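Local coordinates for zinc chaperone AztD (Citrobacter koseri, PDB 6CMK), which acts as a periplasmic zinc chaperone, binding zinc ions and handing one of them directly to the solute-binding protein AztC of the AztABCD transport system, at residues G257-L262 with G273-D278; T298-F303 with A313-E318; L211-H216 with C229-L234; R246-A251 with D289-I294. One frame throughout, in Å; residues are numbered along the deposited sequence. Where two conformers were deposited one is given.

Contact 1 of 4, residues G257-L262 with G273-D278; sequences GSTSTL and GNYGPD
Asn274 OD1 takes two backbone N-H groups from the facing loop, Ser260 N at 2.8 Å and Thr261 N at 3.0 Å. This is where the chain enters one blade of the beta propeller: residues 257-262 lead into strand 262-264, and Asn274 closes the next strand, 271-274. Ser260 N comes in the carbonyl plane of the side-chain amide, on a lone pair, whereas Thr261 N sits well above that plane. The other end of the same amide is used too, since Asn274 ND2 donates to Ser260 OG (3.1 Å), which lies nearly in the amide plane. A chi1 of 68° folds CG of Asn274 in over its own backbone and brings the amide to the loop, and with both ends engaged its rotation is fixed. The backbone of the same residue is held as well: Asn274 N donates to Thr261 O at 3.2 Å, and Asn274 O receives Thr259 OG1 at 2.7 Å, almost straight in line with the C=O. Ser260 O accepts from ND1 of His216, whose NE2 binds zinc; the grip of Asn274 is consistent with holding this second-shell carbonyl in place. Beyond it, the backbone of residues 257-258 runs over one face of the Tyr275 ring, while the hydroxyl of that ring is hydrogen-bonded to Pro255 O. Gly257 makes a CH-pi contact there, its CA 4.0 Å from the ring centroid.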
loop_
_atom_site.group_PDB
_atom_site.type_symbol
_atom_site.label_atom_id
_atom_site.label_comp_id
_atom_site.label_asym_id
_atom_site.label_seq_id
_atom_site.Cartn_x
_atom_site.Cartn_y
_atom_site.Cartn_z
ATOM N N GLY B 257 -8.980 -29.358 19.068
ATOM C CA GLY B 257 -9.805 -28.481 18.267
ATOM C C GLY B 257 -9.189 -28.306 16.897
ATOM O O GLY B 257 -8.123 -28.840 16.593
ATOM N N SER B 258 -9.899 -27.554 16.065
ATOM C CA SER B 258 -9.360 -27.166 14.769
ATOM C C SER B 258 -10.132 -25.953 14.279
ATOM O O SER B 258 -11.173 -25.586 14.829
ATOM C CB SER B 258 -9.433 -28.306 13.745
ATOM O OG SER B 258 -10.772 -28.560 13.353
ATOM N N THR B 259 -9.601 -25.340 13.229
ATOM C CA THR B 259 -10.120 -24.100 12.678
ATOM C C THR B 259 -10.899 -24.381 11.401
ATOM O O THR B 259 -10.431 -25.132 10.535
ATOM C CB THR B 259 -8.972 -23.132 12.380
ATOM O OG1 THR B 259 -8.294 -22.815 13.602
ATOM C CG2 THR B 259 -9.498 -21.861 11.735
ATOM N N SER B 260 -12.074 -23.762 11.281
ATOM C CA SER B 260 -12.863 -23.826 10.062
ATOM C C SER B 260 -13.177 -22.456 9.467
ATOM O O SER B 260 -13.797 -22.396 8.403
ATOM C CB SER B 260 -14.173 -24.586 10.316
ATOM O OG SER B 260 -14.946 -23.968 11.329
ATOM N N THR B 261 -12.767 -21.360 10.108
ATOM C CA THR B 261 -13.005 -20.020 9.590
ATOM C C THR B 261 -11.818 -19.154 9.976
ATOM O O THR B 261 -11.362 -19.232 11.118
ATOM C CB THR B 261 -14.291 -19.407 10.167
ATOM O OG1 THR B 261 -15.344 -20.377 10.130
ATOM C CG2 THR B 261 -14.710 -18.172 9.378
ATOM N N LEU B 262 -11.328 -18.342 9.032
ATOM C CA LEU B 262 -10.139 -17.524 9.235
ATOM C C LEU B 262 -10.367 -16.074 8.830
ATOM O O LEU B 262 -11.136 -15.776 7.913
ATOM C CB LEU B 262 -8.951 -18.030 8.420
ATOM C CG LEU B 262 -8.324 -19.352 8.815
ATOM C CD1 LEU B 262 -7.556 -19.916 7.629
ATOM C CD2 LEU B 262 -7.433 -19.179 10.025
ATOM N N GLY B 273 -8.230 -17.660 13.823
ATOM C CA GLY B 273 -9.181 -18.691 13.478
ATOM C C GLY B 273 -10.109 -18.979 14.633
ATOM O O GLY B 273 -9.778 -18.706 15.791
ATOM N N ASN B 274 -11.283 -19.524 14.338
ATOM C CA ASN B 274 -12.022 -20.161 15.406
ATOM C C ASN B 274 -11.290 -21.435 15.825
ATOM O O ASN B 274 -10.336 -21.880 15.182
ATOM C CB ASN B 274 -13.473 -20.430 14.982
ATOM C CG ASN B 274 -13.602 -21.478 13.887
ATOM O OD1 ASN B 274 -12.714 -21.666 13.058
ATOM N ND2 ASN B 274 -14.741 -22.158 13.874
ATOM N N TYR B 275 -11.716 -22.006 16.946
ATOM C CA TYR B 275 -11.051 -23.186 17.481
ATOM C C TYR B 275 -12.033 -23.862 18.412
ATOM O O TYR B 275 -11.778 -24.013 19.608
ATOM C CB TYR B 275 -9.745 -22.813 18.197
ATOM C CG TYR B 275 -8.763 -23.964 18.294
ATOM C CD1 TYR B 275 -8.102 -24.431 17.167
ATOM C CD2 TYR B 275 -8.497 -24.579 19.511
ATOM C CE1 TYR B 275 -7.212 -25.484 17.241
ATOM C CE2 TYR B 275 -7.606 -25.633 19.600
ATOM C CZ TYR B 275 -6.964 -26.086 18.456
ATOM O OH TYR B 275 -6.073 -27.134 18.524
ATOM N N GLY B 276 -13.154 -24.279 17.852
ATOM C CA GLY B 276 -14.316 -24.597 18.631
ATOM C C GLY B 276 -15.185 -23.363 18.747
ATOM O O GLY B 276 -14.792 -22.255 18.371
ATOM N N PRO B 277 -16.390 -23.534 19.278
ATOM C CA PRO B 277 -17.384 -22.452 19.194
ATOM C C PRO B 277 -17.121 -21.274 20.127
ATOM O O PRO B 277 -17.654 -20.186 19.864
ATOM C CB PRO B 277 -18.705 -23.163 19.534
ATOM C CG PRO B 277 -18.311 -24.426 20.234
ATOM C CD PRO B 277 -16.964 -24.811 19.725
ATOM N N ASP B 278 -16.302 -21.428 21.180
ATOM C CA ASP B 278 -16.058 -20.329 22.113
ATOM C C ASP B 278 -14.567 -20.056 22.299
ATOM O O ASP B 278 -14.168 -19.441 23.290
ATOM C CB ASP B 278 -16.721 -20.597 23.469
ATOM C CG ASP B 278 -16.156 -21.820 24.176
ATOM O OD1 ASP B 278 -15.289 -22.512 23.608
ATOM O OD2 ASP B 278 -16.588 -22.089 25.317
#

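Contact 2 of 4, residues T298-F303 with A313-E318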
loop_
_atom_site.group_PDB
_atom_site.type_symbol
_atom_site.label_atom_id
_atom_site.label_comp_id
_atom_site.label_asym_id
_atom_site.label_seq_id
_atom_site.Cartn_x
_atom_site.Cartn_y
_atom_site.Cartn_z
ATOM N N THR B 298 -18.423 -16.382 25.976
ATOM C CA THR B 298 -19.536 -17.059 25.327
ATOM C C THR B 298 -19.143 -17.338 23.882
ATOM O O THR B 298 -18.016 -17.063 23.458
ATOM C CB THR B 298 -20.830 -16.235 25.390
ATOM O OG1 THR B 298 -20.621 -14.955 24.777
ATOM C CG2 THR B 298 -21.275 -16.030 26.829
ATOM N N ARG B 299 -20.081 -17.875 23.112
ATOM C CA ARG B 299 -19.760 -18.356 21.772
ATOM C C ARG B 299 -19.593 -17.215 20.775
ATOM O O ARG B 299 -20.248 -16.170 20.857
ATOM C CB ARG B 299 -20.842 -19.322 21.294
ATOM C CG ARG B 299 -20.685 -20.695 21.904
ATOM C CD ARG B 299 -21.908 -21.555 21.693
ATOM N NE ARG B 299 -23.043 -21.070 22.461
ATOM C CZ ARG B 299 -24.257 -21.608 22.415
ATOM N NH1 ARG B 299 -24.489 -22.650 21.626
ATOM N NH2 ARG B 299 -25.238 -21.101 23.154
ATOM N N ARG B 300 -18.702 -17.445 19.819
ATOM C CA ARG B 300 -18.364 -16.451 18.807
ATOM C C ARG B 300 -19.467 -16.321 17.761
ATOM O O ARG B 300 -19.969 -17.324 17.237
ATOM C CB ARG B 300 -17.048 -16.848 18.146
ATOM C CG ARG B 300 -16.550 -15.904 17.089
ATOM C CD ARG B 300 -15.272 -16.442 16.476
ATOM N NE ARG B 300 -15.627 -17.578 15.649
ATOM C CZ ARG B 300 -16.104 -17.475 14.416
ATOM N NH1 ARG B 300 -16.221 -16.280 13.842
ATOM N NH2 ARG B 300 -16.448 -18.566 13.754
ATOM N N VAL B 301 -19.847 -15.080 17.463
ATOM C CA VAL B 301 -20.773 -14.765 16.381
ATOM C C VAL B 301 -20.033 -14.336 15.117
ATOM O O VAL B 301 -20.385 -14.753 14.012
ATOM C CB VAL B 301 -21.760 -13.666 16.837
ATOM C CG1 VAL B 301 -22.620 -13.174 15.662
ATOM C CG2 VAL B 301 -22.649 -14.169 17.982
ATOM N N HIS B 302 -19.012 -13.494 15.265
ATOM C CA HIS B 302 -18.310 -12.928 14.119
ATOM C C HIS B 302 -16.972 -12.368 14.583
ATOM O O HIS B 302 -16.802 -12.049 15.757
ATOM C CB HIS B 302 -19.153 -11.825 13.463
ATOM C CG HIS B 302 -18.646 -11.389 12.124
ATOM N ND1 HIS B 302 -18.456 -10.063 11.796
ATOM C CD2 HIS B 302 -18.284 -12.107 11.034
ATOM C CE1 HIS B 302 -18.012 -9.985 10.550
ATOM N NE2 HIS B 302 -17.899 -11.213 10.068
ATOM N N PHE B 303 -16.014 -12.263 13.663
ATOM C CA PHE B 303 -14.815 -11.503 13.980
ATOM C C PHE B 303 -14.272 -10.825 12.726
ATOM O O PHE B 303 -14.575 -11.219 11.597
ATOM C CB PHE B 303 -13.737 -12.357 14.697
ATOM C CG PHE B 303 -13.365 -13.690 14.043
ATOM C CD1 PHE B 303 -13.649 -14.002 12.724
ATOM C CD2 PHE B 303 -12.711 -14.643 14.821
ATOM C CE1 PHE B 303 -13.270 -15.235 12.192
ATOM C CE2 PHE B 303 -12.336 -15.866 14.307
ATOM C CZ PHE B 303 -12.612 -16.165 12.989
ATOM N N ALA B 313 -7.948 -6.626 16.747
ATOM C CA ALA B 313 -9.044 -7.256 16.023
ATOM C C ALA B 313 -10.259 -7.241 16.940
ATOM O O ALA B 313 -10.161 -6.904 18.117
ATOM C CB ALA B 313 -8.716 -8.690 15.597
ATOM N N TYR B 314 -11.414 -7.592 16.397
ATOM C CA TYR B 314 -12.649 -7.575 17.176
ATOM C C TYR B 314 -13.412 -8.878 17.008
ATOM O O TYR B 314 -13.490 -9.422 15.911
ATOM C CB TYR B 314 -13.550 -6.401 16.765
ATOM C CG TYR B 314 -12.781 -5.123 16.786
ATOM C CD1 TYR B 314 -12.344 -4.585 17.986
ATOM C CD2 TYR B 314 -12.422 -4.494 15.611
ATOM C CE1 TYR B 314 -11.589 -3.439 18.001
ATOM C CE2 TYR B 314 -11.673 -3.353 15.617
ATOM C CZ TYR B 314 -11.266 -2.826 16.811
ATOM O OH TYR B 314 -10.503 -1.682 16.809
ATOM N N VAL B 315 -13.967 -9.372 18.112
ATOM C CA VAL B 315 -14.839 -10.543 18.105
ATOM C C VAL B 315 -16.165 -10.143 18.725
ATOM O O VAL B 315 -16.194 -9.499 19.781
ATOM C CB VAL B 315 -14.236 -11.728 18.878
ATOM C CG1 VAL B 315 -15.030 -13.003 18.584
ATOM C CG2 VAL B 315 -12.774 -11.914 18.557
ATOM N N PHE B 316 -17.257 -10.517 18.072
ATOM C CA PHE B 316 -18.587 -10.341 18.637
ATOM C C PHE B 316 -19.071 -11.688 19.155
ATOM O O PHE B 316 -18.929 -12.707 18.476
ATOM C CB PHE B 316 -19.569 -9.798 17.594
ATOM C CG PHE B 316 -20.844 -9.263 18.188
ATOM C CD1 PHE B 316 -21.940 -10.080 18.358
ATOM C CD2 PHE B 316 -20.928 -7.944 18.587
ATOM C CE1 PHE B 316 -23.107 -9.590 18.914
ATOM C CE2 PHE B 316 -22.088 -7.446 19.141
ATOM C CZ PHE B 316 -23.179 -8.273 19.307
ATOM N N THR B 317 -19.634 -11.692 20.362
ATOM C CA THR B 317 -20.049 -12.927 21.012
ATOM C C THR B 317 -21.559 -12.919 21.226
ATOM O O THR B 317 -22.214 -11.875 21.166
ATOM C CB THR B 317 -19.307 -13.132 22.351
ATOM O OG1 THR B 317 -19.257 -11.902 23.091
ATOM C CG2 THR B 317 -17.882 -13.632 22.114
ATOM N N GLU B 318 -22.103 -14.115 21.466
ATOM C CA GLU B 318 -23.549 -14.307 21.493
ATOM C C GLU B 318 -24.215 -13.539 22.628
ATOM O O GLU B 318 -25.420 -13.282 22.555
ATOM C CB GLU B 318 -23.867 -15.797 21.606
ATOM C CG GLU B 318 -23.395 -16.419 22.908
ATOM C CD GLU B 318 -23.697 -17.898 22.998
ATOM O OE1 GLU B 318 -22.912 -18.626 23.647
ATOM O OE2 GLU B 318 -24.717 -18.333 22.419
#
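Strands 300-303 and 313-317 run antiparallel, the N-to-C directions of these short segments 153° apart, with a classic beta bulge in which Val301 and His302 both face Phe316. They are the first two strands of a propeller blade, joined as a hairpin. Phe316 O accepts from Val301 N at 2.7 Å and only weakly from His302 N, while Phe316 N returns a bond to His302 O at 2.8 Å. The extra residue shifts the register by one, so that Arg300 pairs with Thr317 but Phe303 with Val315. Val301 lies alongside Phe316 with both side chains pointing the same way; its CB meets the ring at the edge, 3.9 Å from Phe316 CD1, and its CG2 branch reaches back over the Glu318 backbone. At the open end of the hairpin, away from its turn, the Glu318 carboxylate meets Arg299, carried there by a chain that is extended beyond CG. Arg299 NE forms a salt bridge to Glu318 OE1 at 2.7 Å, and Arg299 N donates to the same oxygen at 3.0 Å, both from one face of the carboxylate. Glu318 N in turn donates to Arg299 O, and OE2 accepts from Met344 N, so the buried carboxylate is tied at both oxygens. The guanidinium and carboxylate planes are steeply turned, 67° apart. Within strand 300-303, the Arg300 guanidinium lies over one face of the Phe303 ring, with Arg300 NH1 above the centre of that ring.

Contact 3 of 4, residues L211-H216 with C229-L234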
loop_
_atom_site.group_PDB
_atom_site.type_symbol
_atom_site.label_atom_id
_atom_site.label_comp_id
_atom_site.label_asym_id
_atom_site.label_seq_id
_atom_site.Cartn_x
_atom_site.Cartn_y
_atom_site.Cartn_z
ATOM N N LEU B 211 -1.848 -32.463 1.354
ATOM C CA LEU B 211 -2.942 -33.050 2.113
ATOM C C LEU B 211 -3.235 -32.223 3.357
ATOM O O LEU B 211 -2.324 -31.765 4.054
ATOM C CB LEU B 211 -2.620 -34.495 2.508
ATOM C CG LEU B 211 -3.232 -35.599 1.640
ATOM C CD1 LEU B 211 -2.777 -35.476 0.207
ATOM C CD2 LEU B 211 -2.869 -36.970 2.177
ATOM N N CYS B 212 -4.518 -32.040 3.631
ATOM C CA CYS B 212 -5.001 -31.280 4.775
ATOM C C CYS B 212 -6.443 -31.718 4.998
ATOM O O CYS B 212 -7.374 -31.110 4.452
ATOM C CB CYS B 212 -4.895 -29.769 4.533
ATOM S SG CYS B 212 -4.536 -28.755 6.018
ATOM N N PRO B 213 -6.663 -32.785 5.763
ATOM C CA PRO B 213 -8.013 -33.357 5.867
ATOM C C PRO B 213 -9.016 -32.368 6.439
ATOM O O PRO B 213 -8.720 -31.628 7.377
ATOM C CB PRO B 213 -7.821 -34.560 6.798
ATOM C CG PRO B 213 -6.518 -34.342 7.481
ATOM C CD PRO B 213 -5.675 -33.537 6.552
ATOM N N GLY B 214 -10.216 -32.366 5.866
ATOM C CA GLY B 214 -11.279 -31.526 6.378
ATOM C C GLY B 214 -11.020 -30.061 6.119
ATOM O O GLY B 214 -11.280 -29.223 6.989
ATOM N N LEU B 215 -10.492 -29.733 4.945
ATOM C CA LEU B 215 -10.123 -28.355 4.647
ATOM C C LEU B 215 -11.353 -27.460 4.578
ATOM O O LEU B 215 -12.311 -27.746 3.850
ATOM C CB LEU B 215 -9.357 -28.312 3.331
ATOM C CG LEU B 215 -8.656 -26.999 2.981
ATOM C CD1 LEU B 215 -7.417 -27.293 2.150
ATOM C CD2 LEU B 215 -9.599 -26.075 2.223
ATOM N N HIS B 216 -11.318 -26.365 5.341
ATOM C CA HIS B 216 -12.370 -25.358 5.326
ATOM C C HIS B 216 -11.883 -24.145 6.103
ATOM O O HIS B 216 -11.384 -24.290 7.225
ATOM C CB HIS B 216 -13.674 -25.880 5.937
ATOM C CG HIS B 216 -14.828 -24.945 5.771
ATOM N ND1 HIS B 216 -15.160 -23.997 6.714
ATOM C CD2 HIS B 216 -15.724 -24.806 4.766
ATOM C CE1 HIS B 216 -16.213 -23.317 6.299
ATOM N NE2 HIS B 216 -16.575 -23.788 5.119
ATOM N N CYS B 229 -7.489 -26.645 8.186
ATOM C CA CYS B 229 -8.048 -27.987 8.133
ATOM C C CYS B 229 -7.885 -28.635 9.507
ATOM O O CYS B 229 -7.586 -27.963 10.499
ATOM C CB CYS B 229 -7.379 -28.788 7.012
ATOM S SG CYS B 229 -5.792 -29.446 7.459
ATOM N N GLU B 230 -8.095 -29.954 9.567
ATOM C CA GLU B 230 -8.086 -30.653 10.851
ATOM C C GLU B 230 -6.689 -30.780 11.456
ATOM O O GLU B 230 -6.575 -30.933 12.676
ATOM C CB GLU B 230 -8.723 -32.038 10.685
ATOM C CG GLU B 230 -10.166 -31.970 10.206
ATOM C CD GLU B 230 -10.752 -33.326 9.830
ATOM O OE1 GLU B 230 -10.002 -34.324 9.765
ATOM O OE2 GLU B 230 -11.976 -33.385 9.597
ATOM N N THR B 231 -5.626 -30.711 10.652
ATOM C CA THR B 231 -4.272 -30.897 11.168
ATOM C C THR B 231 -3.496 -29.599 11.367
ATOM O O THR B 231 -2.472 -29.615 12.054
ATOM C CB THR B 231 -3.457 -31.799 10.232
ATOM O OG1 THR B 231 -3.381 -31.212 8.925
ATOM C CG2 THR B 231 -4.082 -33.180 10.139
ATOM N N GLY B 232 -3.944 -28.493 10.797
ATOM C CA GLY B 232 -3.155 -27.272 10.841
ATOM C C GLY B 232 -3.614 -26.307 9.763
ATOM O O GLY B 232 -4.765 -26.347 9.325
ATOM N N LEU B 233 -2.691 -25.440 9.356
ATOM C CA LEU B 233 -2.928 -24.496 8.277
ATOM C C LEU B 233 -1.982 -24.792 7.126
ATOM O O LEU B 233 -0.814 -25.127 7.344
ATOM C CB LEU B 233 -2.708 -23.037 8.725
ATOM C CG LEU B 233 -3.349 -22.576 10.036
ATOM C CD1 LEU B 233 -3.113 -21.081 10.261
ATOM C CD2 LEU B 233 -4.833 -22.881 10.075
ATOM N N LEU B 234 -2.495 -24.671 5.910
ATOM C CA LEU B 234 -1.657 -24.586 4.728
ATOM C C LEU B 234 -1.348 -23.113 4.529
ATOM O O LEU B 234 -2.254 -22.277 4.596
ATOM C CB LEU B 234 -2.356 -25.152 3.497
ATOM C CG LEU B 234 -2.746 -26.624 3.521
ATOM C CD1 LEU B 234 -3.402 -26.977 2.207
ATOM C CD2 LEU B 234 -1.553 -27.531 3.772
HETATM O O HOH W 1 -2.251 -32.706 7.008
#
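Cys229 is joined to Cys212 by a disulfide, and its short side chain runs through the middle of the contact. Cys229 CB sits 3.2 Å from Pro213 O and 3.6 Å from Leu215 CA, so the loop 212-215 bends around it. Cys229 SG then bonds Cys212 SG at 2.0 Å, with a torsion of -75° about the S-S bond. On the far sulfur Leu234 closes in, its CG 3.7 Å from Cys212 SG, and its CD1 also packs against Leu215 CD1. Just past the cysteine, Glu230 N donates to Pro213 O at 2.8 Å, with an angle of 170° at the hydrogen. A water joins Leu211 O to Thr231 OG1, whose protein partner is His247 NE2. The contact belongs to a blade-to-blade step of the propeller: loop 211-216 leaves strand 208-211 of one sheet, and the turn 229-231 lies between strands 224-228 and 232-237 of the next. A disulfide is at home in the oxidising periplasm, and as a covalent link it fastens the loop four residues ahead of His216, the zinc ligand that completes its site with His126 and His169.

Contact 4 of 4, residues R246-A251 with D289-I294. With EDO (1,2-ethanediol), chain K.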
loop_
_atom_site.group_PDB
_atom_site.type_symbol
_atom_site.label_atom_id
_atom_site.label_comp_id
_atom_site.label_asym_id
_atom_site.label_seq_id
_atom_site.Cartn_x
_atom_site.Cartn_y
_atom_site.Cartn_z
ATOM N N ARG B 246 3.137 -24.696 2.228
ATOM C CA ARG B 246 3.709 -25.399 3.362
ATOM C C ARG B 246 2.618 -25.642 4.397
ATOM O O ARG B 246 1.611 -24.936 4.446
ATOM C CB ARG B 246 4.884 -24.628 3.977
ATOM C CG ARG B 246 4.539 -23.326 4.680
ATOM C CD ARG B 246 5.765 -22.806 5.425
ATOM N NE ARG B 246 5.513 -21.578 6.179
ATOM C CZ ARG B 246 5.518 -21.476 7.509
ATOM N NH1 ARG B 246 5.761 -22.529 8.280
ATOM N NH2 ARG B 246 5.283 -20.300 8.076
ATOM N N HIS B 247 2.823 -26.663 5.216
ATOM C CA HIS B 247 1.859 -27.035 6.244
ATOM C C HIS B 247 2.393 -26.622 7.602
ATOM O O HIS B 247 3.534 -26.946 7.950
ATOM C CB HIS B 247 1.575 -28.538 6.229
ATOM C CG HIS B 247 0.574 -28.971 7.256
ATOM N ND1 HIS B 247 0.932 -29.604 8.426
ATOM C CD2 HIS B 247 -0.776 -28.860 7.286
ATOM C CE1 HIS B 247 -0.155 -29.869 9.132
ATOM N NE2 HIS B 247 -1.204 -29.427 8.463
ATOM N N LEU B 248 1.572 -25.898 8.358
ATOM C CA LEU B 248 1.885 -25.529 9.729
ATOM C C LEU B 248 0.931 -26.272 10.660
ATOM O O LEU B 248 -0.250 -25.899 10.752
ATOM C CB LEU B 248 1.765 -24.018 9.920
ATOM C CG LEU B 248 1.954 -23.496 11.348
ATOM C CD1 LEU B 248 3.346 -23.832 11.859
ATOM C CD2 LEU B 248 1.695 -21.996 11.380
ATOM N N PRO B 249 1.363 -27.322 11.345
ATOM C CA PRO B 249 0.435 -28.040 12.228
ATOM C C PRO B 249 0.080 -27.214 13.449
ATOM O O PRO B 249 0.865 -26.385 13.913
ATOM C CB PRO B 249 1.207 -29.306 12.617
ATOM C CG PRO B 249 2.631 -28.988 12.387
ATOM C CD PRO B 249 2.700 -27.938 11.317
ATOM N N TYR B 250 -1.131 -27.442 13.965
ATOM C CA TYR B 250 -1.523 -26.807 15.213
ATOM C C TYR B 250 -0.493 -27.115 16.289
ATOM O O TYR B 250 -0.056 -28.260 16.442
ATOM C CB TYR B 250 -2.903 -27.291 15.668
ATOM C CG TYR B 250 -4.007 -26.931 14.706
ATOM C CD1 TYR B 250 -4.330 -25.607 14.463
ATOM C CD2 TYR B 250 -4.719 -27.909 14.035
ATOM C CE1 TYR B 250 -5.330 -25.263 13.576
ATOM C CE2 TYR B 250 -5.725 -27.577 13.150
ATOM C CZ TYR B 250 -6.028 -26.254 12.919
ATOM O OH TYR B 250 -7.028 -25.911 12.030
ATOM N N ALA B 251 -0.112 -26.080 17.036
ATOM C CA ALA B 251 0.816 -26.239 18.146
ATOM C C ALA B 251 0.348 -27.335 19.090
ATOM O O ALA B 251 -0.849 -27.489 19.352
ATOM C CB ALA B 251 0.957 -24.918 18.903
ATOM N N ASP B 289 7.049 -19.575 17.231
ATOM C CA ASP B 289 6.081 -19.620 18.329
ATOM C C ASP B 289 4.741 -19.109 17.796
ATOM O O ASP B 289 4.278 -18.004 18.088
ATOM C CB ASP B 289 6.579 -18.804 19.516
ATOM C CG ASP B 289 6.321 -19.486 20.843
ATOM O OD1 ASP B 289 5.187 -19.383 21.356
ATOM O OD2 ASP B 289 7.249 -20.139 21.370
ATOM N N SER B 290 4.107 -19.956 16.988
ATOM C CA SER B 290 3.122 -19.463 16.039
ATOM C C SER B 290 1.737 -19.254 16.644
ATOM O O SER B 290 1.002 -18.404 16.141
ATOM C CB SER B 290 3.026 -20.418 14.845
ATOM O OG SER B 290 4.285 -20.550 14.209
ATOM N N PHE B 291 1.349 -19.985 17.701
ATOM C CA PHE B 291 -0.061 -20.067 18.090
ATOM C C PHE B 291 -0.314 -19.578 19.512
ATOM O O PHE B 291 0.425 -19.920 20.439
ATOM C CB PHE B 291 -0.583 -21.490 18.017
ATOM C CG PHE B 291 -0.602 -22.076 16.641
ATOM C CD1 PHE B 291 -1.767 -22.085 15.897
ATOM C CD2 PHE B 291 0.527 -22.654 16.109
ATOM C CE1 PHE B 291 -1.800 -22.648 14.638
ATOM C CE2 PHE B 291 0.506 -23.218 14.849
ATOM C CZ PHE B 291 -0.654 -23.215 14.111
ATOM N N ARG B 292 -1.411 -18.837 19.686
ATOM C CA ARG B 292 -1.919 -18.484 21.006
ATOM C C ARG B 292 -3.431 -18.657 21.042
ATOM O O ARG B 292 -4.136 -18.222 20.128
ATOM C CB ARG B 292 -1.570 -17.045 21.380
ATOM C CG ARG B 292 -0.087 -16.813 21.596
ATOM C CD ARG B 292 0.387 -17.489 22.875
ATOM N NE ARG B 292 1.797 -17.225 23.153
ATOM C CZ ARG B 292 2.808 -17.973 22.717
ATOM N NH1 ARG B 292 2.583 -19.048 21.970
ATOM N NH2 ARG B 292 4.053 -17.642 23.028
ATOM N N LEU B 293 -3.918 -19.253 22.124
ATOM C CA LEU B 293 -5.341 -19.514 22.326
ATOM C C LEU B 293 -5.966 -18.398 23.155
ATOM O O LEU B 293 -5.408 -18.000 24.182
ATOM C CB LEU B 293 -5.528 -20.851 23.043
ATOM C CG LEU B 293 -6.958 -21.298 23.364
ATOM C CD1 LEU B 293 -7.610 -21.886 22.134
ATOM C CD2 LEU B 293 -6.965 -22.298 24.518
ATOM N N ILE B 294 -7.129 -17.908 22.725
ATOM C CA ILE B 294 -7.950 -17.027 23.556
ATOM C C ILE B 294 -9.287 -17.709 23.811
ATOM O O ILE B 294 -9.971 -18.135 22.871
ATOM C CB ILE B 294 -8.165 -15.638 22.929
ATOM C CG1 ILE B 294 -6.826 -14.923 22.774
ATOM C CG2 ILE B 294 -9.130 -14.815 23.797
ATOM C CD1 ILE B 294 -6.916 -13.585 22.097
HETATM C C1 EDO K . -2.706 -30.915 18.783
HETATM O O1 EDO K . -2.383 -29.524 18.678
HETATM C C2 EDO K . -3.234 -31.414 17.444
HETATM O O2 EDO K . -4.497 -32.061 17.639
#
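Phe291 pushes its ring into the bend at residues 248-251, and nearly all of the contact is made by that ring. Its CG turns away from its own carbonyl carbon (chi1 -64°), which aims the phenyl at the other segment. The chain there wraps one face: Ala251 N sits 3.6 Å above the plane of the Phe291 ring, toward its rim, and Tyr250 CA makes a CH-pi contact, 4.3 Å from the ring centroid. Ala251 CB covers the near end of the ring, 3.6 Å from Phe291 CD2. Leu248 points back at Phe291, the two side chains coming from opposite directions; with chi1 at 175°, Leu248 CG reaches Phe291 CE2 at 3.8 Å, and its CD2 methyl goes on to touch Ser290 CB. Tyr250 approaches at a slant, with CD1 3.9 Å from Phe291 CE1, and its hydroxyl is tied to Cys229 O and Thr259 N. No hydrogen bond crosses between the two segments, so the join rests on apolar packing. A 1,2-ethanediol, probably from the crystallisation liquor, donates from O1 to Ala251 O at 2.6 Å. In the propeller this is the outer seam between two successive blades: strand 244-249 is the last strand of one sheet, strand 291-295 the last of the next, and Val283 of strand 279-283 touches both Leu248 and Phe291.

Contact 3 comes first along the chain, contact 4 opens next and spans contact 1, and contact 2 follows. Contacts 1, 3 and 4 lie about 12 Å apart centre to centre and all touch; contact 2 is about 12 Å from contact 1 and touches it, Pro277 O meeting Arg300 N in a probable hydrogen bond that ties one blade to the next, but its centre is about 20 Å from contact 4 and 23 Å from contact 3. Together they step through three successive four-stranded blades: 3 and 4 share the sheet of strands 232-237 and 244-249, 1 and 4 the sheet ending in strand 291-295, and 2 begins the blade after that. Contacts 1 and 3 meet beside the His216 zinc site.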